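Local atomic coordinates of 6-aminohexanoate-dimer hydrolase (Bacillus anthracis, PDB entry 4GB7), a protein that probably hydrolyses the amide bond of 6-aminohexanoate dimers, a nylon-oligomer by-product, as a serine hydrolase of the beta-lactamase clan. Residues T181-M186 with Y355-W360; M186-S191 with F247-G252; S253-A258 with Q298-L303. One frame throughout, in Å; residues are numbered along the deposited sequence.

Contact 1: residues T181-M186 with Y355-W360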
# COMPACT_ATOMS: atom_id res chain seq x y z
N THR A 181 3.45 -10.92 18.57
CA THR A 181 4.69 -11.30 17.89
C THR A 181 4.80 -10.53 16.59
O THR A 181 3.78 -10.05 16.06
CB THR A 181 4.82 -12.80 17.55
OG1 THR A 181 3.81 -13.18 16.60
CG2 THR A 181 4.76 -13.71 18.80
N LEU A 182 6.01 -10.44 16.07
CA LEU A 182 6.21 -9.77 14.81
C LEU A 182 5.40 -10.44 13.70
O LEU A 182 4.81 -9.74 12.86
CB LEU A 182 7.68 -9.71 14.42
CG LEU A 182 8.45 -8.57 15.05
CD1 LEU A 182 8.43 -8.58 16.57
CD2 LEU A 182 9.87 -8.56 14.51
N GLN A 183 5.38 -11.77 13.69
CA GLN A 183 4.61 -12.53 12.73
C GLN A 183 3.11 -12.20 12.80
O GLN A 183 2.47 -12.03 11.76
CB GLN A 183 4.89 -14.04 12.82
CG GLN A 183 4.33 -14.81 11.61
CD GLN A 183 4.94 -14.36 10.29
OE1 GLN A 183 6.14 -14.39 10.11
NE2 GLN A 183 4.09 -13.96 9.35
N GLN A 184 2.57 -12.12 14.02
CA GLN A 184 1.16 -11.68 14.22
C GLN A 184 0.88 -10.32 13.63
O GLN A 184 -0.19 -10.10 13.00
CB GLN A 184 0.77 -11.79 15.70
CG GLN A 184 0.64 -13.25 16.09
CD GLN A 184 0.64 -13.48 17.63
OE1 GLN A 184 0.95 -12.54 18.44
NE2 GLN A 184 0.33 -14.70 18.03
N LEU A 185 1.82 -9.40 13.82
CA LEU A 185 1.71 -8.05 13.23
C LEU A 185 1.74 -8.13 11.70
O LEU A 185 0.86 -7.52 10.98
CB LEU A 185 2.81 -7.14 13.77
CG LEU A 185 2.77 -6.80 15.25
CD1 LEU A 185 4.12 -6.29 15.76
CD2 LEU A 185 1.70 -5.78 15.61
N MSE A 186 2.73 -8.84 11.18
CA MSE A 186 2.87 -9.10 9.72
C MSE A 186 1.58 -9.65 9.09
O MSE A 186 1.20 -9.28 7.95
CB MSE A 186 4.04 -10.05 9.45
CG MSE A 186 5.42 -9.46 9.64
SE MSE A 186 5.83 -8.28 8.16
CE MSE A 186 6.64 -9.62 7.08
N TYR A 355 -4.51 -13.48 3.89
CA TYR A 355 -3.61 -12.34 4.07
C TYR A 355 -2.35 -12.83 4.76
O TYR A 355 -2.44 -13.51 5.79
CB TYR A 355 -4.27 -11.30 4.93
CG TYR A 355 -3.53 -9.97 5.07
CD1 TYR A 355 -2.50 -9.81 5.97
CD2 TYR A 355 -3.91 -8.85 4.29
CE1 TYR A 355 -1.88 -8.57 6.15
CE2 TYR A 355 -3.28 -7.63 4.45
CZ TYR A 355 -2.25 -7.49 5.35
OH TYR A 355 -1.68 -6.26 5.55
N HIS A 356 -1.19 -12.46 4.21
CA HIS A 356 0.09 -12.92 4.75
C HIS A 356 1.14 -11.85 4.51
O HIS A 356 1.32 -11.40 3.37
CB HIS A 356 0.49 -14.24 4.09
CG HIS A 356 1.62 -14.97 4.80
ND1 HIS A 356 1.90 -14.81 6.12
CD2 HIS A 356 2.49 -15.93 4.33
CE1 HIS A 356 2.94 -15.59 6.45
NE2 HIS A 356 3.29 -16.30 5.38
N ASN A 357 1.84 -11.43 5.56
CA ASN A 357 2.99 -10.55 5.45
C ASN A 357 2.74 -9.26 4.66
O ASN A 357 3.56 -8.81 3.85
CB ASN A 357 4.16 -11.37 4.86
CG ASN A 357 4.59 -12.51 5.78
OD1 ASN A 357 4.44 -12.40 7.01
ND2 ASN A 357 5.09 -13.61 5.19
N GLN A 358 1.60 -8.66 4.95
CA GLN A 358 1.16 -7.37 4.42
C GLN A 358 0.54 -7.44 3.03
O GLN A 358 0.19 -6.40 2.46
CB GLN A 358 2.21 -6.26 4.54
CG GLN A 358 2.84 -6.12 5.95
CD GLN A 358 1.87 -5.54 6.98
OE1 GLN A 358 1.69 -4.32 7.07
NE2 GLN A 358 1.28 -6.41 7.82
N TRP A 359 0.38 -8.67 2.50
CA TRP A 359 -0.24 -8.90 1.17
C TRP A 359 -1.59 -9.65 1.24
O TRP A 359 -1.78 -10.59 2.03
CB TRP A 359 0.69 -9.72 0.28
CG TRP A 359 1.92 -8.99 -0.11
CD1 TRP A 359 3.15 -8.97 0.56
CD2 TRP A 359 2.13 -8.25 -1.32
NE1 TRP A 359 4.04 -8.23 -0.12
CE2 TRP A 359 3.48 -7.76 -1.27
CE3 TRP A 359 1.32 -7.88 -2.41
CZ2 TRP A 359 4.02 -6.95 -2.25
CZ3 TRP A 359 1.87 -7.09 -3.40
CH2 TRP A 359 3.21 -6.63 -3.32
N TRP A 360 -2.53 -9.24 0.39
CA TRP A 360 -3.79 -9.95 0.18
C TRP A 360 -3.60 -11.03 -0.86
O TRP A 360 -2.88 -10.85 -1.87
CB TRP A 360 -4.90 -9.02 -0.32
CG TRP A 360 -5.18 -7.83 0.58
CD1 TRP A 360 -4.51 -6.63 0.62
CD2 TRP A 360 -6.21 -7.73 1.63
NE1 TRP A 360 -5.03 -5.81 1.57
CE2 TRP A 360 -6.07 -6.42 2.22
CE3 TRP A 360 -7.20 -8.60 2.12
CZ2 TRP A 360 -6.88 -5.98 3.24
CZ3 TRP A 360 -8.05 -8.13 3.12
CH2 TRP A 360 -7.89 -6.86 3.68

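Contact 2: residues M186-S191 with F247-G252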
# COMPACT_ATOMS: atom_id res chain seq x y z
N MSE A 186 2.73 -8.84 11.18
CA MSE A 186 2.87 -9.10 9.72
C MSE A 186 1.58 -9.65 9.09
O MSE A 186 1.20 -9.28 7.95
CB MSE A 186 4.04 -10.05 9.45
CG MSE A 186 5.42 -9.46 9.64
SE MSE A 186 5.83 -8.28 8.16
CE MSE A 186 6.64 -9.62 7.08
N ASP A 187 0.88 -10.51 9.83
CA ASP A 187 -0.34 -11.15 9.34
C ASP A 187 -1.64 -10.45 9.73
O ASP A 187 -2.73 -11.00 9.50
CB ASP A 187 -0.37 -12.63 9.78
CG ASP A 187 0.68 -13.49 9.06
OD1 ASP A 187 1.05 -13.12 7.94
OD2 ASP A 187 1.17 -14.47 9.66
N MSE A 188 -1.54 -9.27 10.35
CA MSE A 188 -2.72 -8.51 10.72
C MSE A 188 -3.64 -9.35 11.65
O MSE A 188 -4.82 -9.43 11.48
CB MSE A 188 -3.46 -8.01 9.47
CG MSE A 188 -2.75 -6.87 8.84
SE MSE A 188 -2.50 -5.31 9.82
CE MSE A 188 -2.14 -4.13 8.33
N GLN A 189 -3.04 -9.97 12.65
CA GLN A 189 -3.79 -10.75 13.60
C GLN A 189 -3.79 -10.12 15.03
O GLN A 189 -3.96 -10.82 16.05
CB GLN A 189 -3.27 -12.17 13.62
CG GLN A 189 -3.57 -12.96 12.36
CD GLN A 189 -2.85 -14.27 12.32
OE1 GLN A 189 -1.95 -14.52 13.13
NE2 GLN A 189 -3.24 -15.13 11.40
N VAL A 190 -3.65 -8.81 15.07
CA VAL A 190 -3.68 -8.03 16.31
C VAL A 190 -4.95 -7.19 16.33
O VAL A 190 -5.18 -6.31 15.44
CB VAL A 190 -2.41 -7.16 16.43
CG1 VAL A 190 -2.39 -6.48 17.77
CG2 VAL A 190 -1.13 -8.02 16.18
N SER A 191 -5.79 -7.48 17.32
CA SER A 191 -7.16 -6.92 17.39
C SER A 191 -7.14 -5.77 18.39
O SER A 191 -7.00 -5.99 19.62
CB SER A 191 -8.16 -8.00 17.78
OG SER A 191 -8.36 -8.97 16.77
N PHE A 247 -7.99 -12.49 12.05
CA PHE A 247 -7.58 -11.37 11.22
C PHE A 247 -8.33 -10.11 11.64
O PHE A 247 -9.56 -10.11 11.77
CB PHE A 247 -7.85 -11.69 9.74
CG PHE A 247 -7.57 -10.55 8.80
CD1 PHE A 247 -6.29 -10.32 8.37
CD2 PHE A 247 -8.59 -9.75 8.30
CE1 PHE A 247 -6.00 -9.32 7.47
CE2 PHE A 247 -8.30 -8.71 7.41
CZ PHE A 247 -7.01 -8.51 6.98
N SER A 248 -7.58 -9.01 11.82
CA SER A 248 -8.14 -7.69 12.08
C SER A 248 -7.21 -6.68 11.45
O SER A 248 -6.10 -6.44 11.96
CB SER A 248 -8.25 -7.42 13.59
OG SER A 248 -8.86 -6.17 13.82
N TYR A 249 -7.63 -6.11 10.32
CA TYR A 249 -6.78 -5.16 9.61
C TYR A 249 -6.57 -3.90 10.45
O TYR A 249 -7.54 -3.27 10.87
CB TYR A 249 -7.44 -4.81 8.30
CG TYR A 249 -6.58 -4.06 7.32
CD1 TYR A 249 -5.67 -4.73 6.49
CD2 TYR A 249 -6.74 -2.72 7.14
CE1 TYR A 249 -4.93 -4.05 5.54
CE2 TYR A 249 -5.99 -2.02 6.21
CZ TYR A 249 -5.10 -2.69 5.41
OH TYR A 249 -4.41 -1.96 4.48
N ASN A 250 -5.31 -3.54 10.70
CA ASN A 250 -5.03 -2.36 11.49
C ASN A 250 -3.71 -1.69 11.06
O ASN A 250 -2.64 -2.29 11.14
CB ASN A 250 -4.95 -2.75 12.97
CG ASN A 250 -5.17 -1.58 13.92
OD1 ASN A 250 -4.45 -0.57 13.86
ND2 ASN A 250 -6.18 -1.72 14.81
N ASN A 251 -3.79 -0.41 10.71
CA ASN A 251 -2.60 0.42 10.43
C ASN A 251 -1.55 0.32 11.52
O ASN A 251 -0.36 0.36 11.25
CB ASN A 251 -2.99 1.88 10.33
CG ASN A 251 -3.84 2.20 9.12
OD1 ASN A 251 -3.74 1.57 8.07
ND2 ASN A 251 -4.71 3.19 9.27
N GLY A 252 -2.00 0.29 12.76
CA GLY A 252 -1.11 0.23 13.90
C GLY A 252 -0.15 -0.91 13.88
O GLY A 252 0.98 -0.78 14.44
O HOH W 1 -3.58 -6.36 13.09
O HOH W 2 -7.16 -4.41 14.97

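Contact 3: residues S253-A258 with Q298-L303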
# COMPACT_ATOMS: atom_id res chain seq x y z
N SER A 253 -0.56 -2.04 13.31
CA SER A 253 0.34 -3.19 13.24
C SER A 253 1.57 -2.87 12.37
O SER A 253 2.71 -3.10 12.76
CB SER A 253 -0.37 -4.44 12.71
OG SER A 253 -1.40 -4.86 13.61
N THR A 254 1.33 -2.28 11.20
CA THR A 254 2.43 -1.86 10.34
C THR A 254 3.28 -0.76 11.00
O THR A 254 4.51 -0.76 10.89
CB THR A 254 1.87 -1.33 9.01
OG1 THR A 254 0.85 -2.22 8.57
CG2 THR A 254 2.98 -1.24 7.93
N GLU A 255 2.63 0.17 11.71
CA GLU A 255 3.35 1.26 12.38
C GLU A 255 4.27 0.69 13.44
O GLU A 255 5.39 1.19 13.62
CB GLU A 255 2.42 2.30 12.97
CG GLU A 255 1.54 3.05 11.97
CD GLU A 255 2.28 3.86 10.91
OE1 GLU A 255 3.51 4.09 11.02
OE2 GLU A 255 1.59 4.25 9.93
N THR A 256 3.82 -0.36 14.12
CA THR A 256 4.67 -1.02 15.13
C THR A 256 5.91 -1.65 14.48
O THR A 256 7.06 -1.51 14.94
CB THR A 256 3.87 -2.03 15.95
OG1 THR A 256 2.77 -1.37 16.62
CG2 THR A 256 4.77 -2.72 17.02
N LEU A 257 5.67 -2.41 13.45
CA LEU A 257 6.75 -3.00 12.65
C LEU A 257 7.75 -1.95 12.18
O LEU A 257 8.94 -2.15 12.23
CB LEU A 257 6.16 -3.80 11.47
CG LEU A 257 5.38 -5.08 11.79
CD1 LEU A 257 4.71 -5.66 10.56
CD2 LEU A 257 6.31 -6.12 12.45
N ALA A 258 7.27 -0.82 11.68
CA ALA A 258 8.18 0.27 11.27
C ALA A 258 9.01 0.82 12.44
O ALA A 258 10.16 1.18 12.25
CB ALA A 258 7.42 1.36 10.53
N GLN A 298 4.36 7.78 8.37
CA GLN A 298 3.20 6.90 8.32
C GLN A 298 3.58 5.68 7.50
O GLN A 298 3.35 5.67 6.30
CB GLN A 298 2.02 7.56 7.58
CG GLN A 298 1.45 8.75 8.28
CD GLN A 298 0.37 9.40 7.46
OE1 GLN A 298 0.16 9.05 6.29
NE2 GLN A 298 -0.28 10.38 8.03
N ALA A 299 4.12 4.66 8.16
CA ALA A 299 4.49 3.44 7.49
C ALA A 299 3.31 2.72 6.84
O ALA A 299 3.48 1.96 5.88
CB ALA A 299 5.18 2.49 8.49
N SER A 300 2.12 2.95 7.38
CA SER A 300 0.93 2.19 7.02
C SER A 300 0.21 2.82 5.88
O SER A 300 -0.58 2.17 5.24
CB SER A 300 -0.03 2.06 8.22
OG SER A 300 -0.48 3.33 8.65
N ALA A 301 0.50 4.09 5.59
CA ALA A 301 -0.39 4.82 4.65
C ALA A 301 0.22 6.01 3.92
O ALA A 301 -0.48 6.67 3.11
CB ALA A 301 -1.60 5.29 5.42
N GLY A 302 1.48 6.32 4.19
CA GLY A 302 2.04 7.62 3.77
C GLY A 302 3.05 7.68 2.63
O GLY A 302 3.62 8.75 2.36
N LEU A 303 3.29 6.56 1.96
CA LEU A 303 4.27 6.52 0.85
C LEU A 303 3.62 7.04 -0.40
O LEU A 303 2.49 6.67 -0.70
CB LEU A 303 4.81 5.11 0.64
CG LEU A 303 5.99 4.95 -0.33
CD1 LEU A 303 7.23 5.77 0.07
CD2 LEU A 303 6.32 3.48 -0.45

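Contact 1: residues T181-M186 with Y355-W360
Gln183 meets Asn357 through their side-chain amides. NE2 of Gln183 donates to OD1 of Asn357 at 2.8 Å, with an N-H...O angle of 149°. The acceptor lies close to the amide plane of Gln183, while the donor is tilted slightly from the carbonyl plane of Asn357. The two amide planes are strongly inclined, 63° apart, so the groups meet at an angle and do not stack. Gln183 reaches across because CG is anti to the backbone N (chi1 -167°) and the chain then bends at chi2. The same NE2 also lies at the edge of the His356 ring, 3.5 Å from CE1, and donates to Asp187. The polar partner of His356 ND1 is likewise Asp187. Asn357 folds back over its neighbour, with its ND2 above the centre of the His356 ring.

Met186, a selenomethionine, packs on the same carbonyl group of Asn357. Its CB is 3.4 Å from Asn357 OD1, and its chain, bent at chi2 and chi3, brings CE to 3.8 Å from Asn357 CB.

The last carbonyl of helix 182-186 receives Gln358. NE2 of Gln358 donates to Met186 O at 2.9 Å, from above the carbonyl plane. The backbone N of Gln358 adds a weak bond to the same oxygen. Tyr355 presents its edge to this oxygen, with CE1 3.6 Å from Met186 O. The other end of the Gln358 amide, OE1, is held by Thr254, so the amide bridges two helices.

At its start the helix is closed by a capping box between Thr181 and Gln184. At its end it meets the type I' turn from His356 to Trp359, which joins the two strands of a beta hairpin.

Contact 2: residues M186-S191 with F247-G252
The Tyr249 ring takes the methyl of Met188, a selenomethionine, over one face. CE of Met188 lies 4.3 Å from the centroid of the Tyr249 ring, offset toward the rim, in a CH-pi contact. SE approaches the ring obliquely, which makes this a Met-aromatic contact. The Phe247 ring has the backbone N of Tyr249 over one face. Asp187 O lies at its edge, 3.8 Å from CD1 of Phe247. CB of Met188 is 3.5 Å from CE1 of the same ring.

Met188 thus touches both rings, Phe247 with its CB and Tyr249 with its methyl. Its CG is anti to the carbonyl carbon (chi1 -75°), and a bend at chi2 turns the chain toward Asn250, where SE lies 3.3 Å from Asn250 O.

The backbones are joined by one direct bond. Ser248 N donates to Met188 O at 2.8 Å, nearly straight at 172° and almost in line with the carbonyl. Two waters extend the link. Water 1 accepts from Val190 N and donates to Ser248 O. Water 2 donates to Val190 O, accepts from Asn250 ND2 and sits 2.7 Å from Ser248 OG. Asn250 also caps the next helix, its OD1 accepting from Gly252 N and from the hydroxyl of Tyr194.

Tyr249 OH is hydrogen-bonded to Ser140, consistent with an SxxK-type active site formed with Lys143. Met188, with positive phi, is the C-prime residue of a Schellman motif that ends helix 182-186. The contact therefore lies between that helix end and the start of helix 251-265, with Tyr355 of strand 354-356 touching both Met188 and Tyr249.

Contact 3: residues S253-A258 with Q298-L303
Gln298 meets Glu255 near its own backbone. Its C is 3.5 Å and its CB 4.1 Å from Glu255 OE2, while the amide at its end donates through NE2 to Ser215. The backbone O of Gln298 accepts from Gly302 N, which curls the loop back on itself.

Ala299 comes next and gives its N-H to the carboxylate of Glu255. The bond from Ala299 N to Glu255 OE1 is 3.0 Å long, on the syn side of the carboxylate. The methyl of Ala299 points at the helix and meets that of Ala258. The CB atoms of Ala258 and Ala299 are 3.2 Å apart, closer than two methyls normally pack. The Ala299 methyl also touches Thr146, so it meets two helices of the beta-lactamase-type fold, 251-265 and 143-155. Helix 143-155 carries Lys143, which would be the lysine of an SxxK motif.

Ser300 supplies two donors to the other carboxylate oxygen. OG donates to Glu255 OE2 at 2.6 Å, on the anti side. Ser300 N reaches the same OE2 at 2.9 Å, but from well above the carboxylate plane, 57° out of it. OG is placed between the backbone N and the carbonyl carbon (chi1 61°), which lets both donors converge on one atom. Three bonds therefore grip the buried carboxylate and fix its rotation. They would probably favour its charged form. CB of Ser300 packs at 4.0 Å on CB of Thr254. Ser300 O accepts from Lys143 NZ.

Beyond this point, Ala301 packs its methyl on Leu211 of helix 206-214, and the chain runs through Gly302 into strand 303-305.

Overall arrangement
Contacts 2 and 3 both use helix 251-265, at its start and in its first half. They come in series along the chain, and both are nested inside the loop closed by contact 1. The segments of contacts 1 and 2 overlap at Met186, and the centres of these contacts are about 7 Å apart. Contact 3 lies about 13 Å from contact 1 and about 12 Å from contact 2, centre to centre. Helix 143-155 touches side chains from all three. Together the contacts join the helix 182-186 region, helix 251-265, the 355-360 hairpin and the 298-303 loop near Lys143, within the beta-lactamase-type fold. They probably line part of the active site of this putative hydrolase.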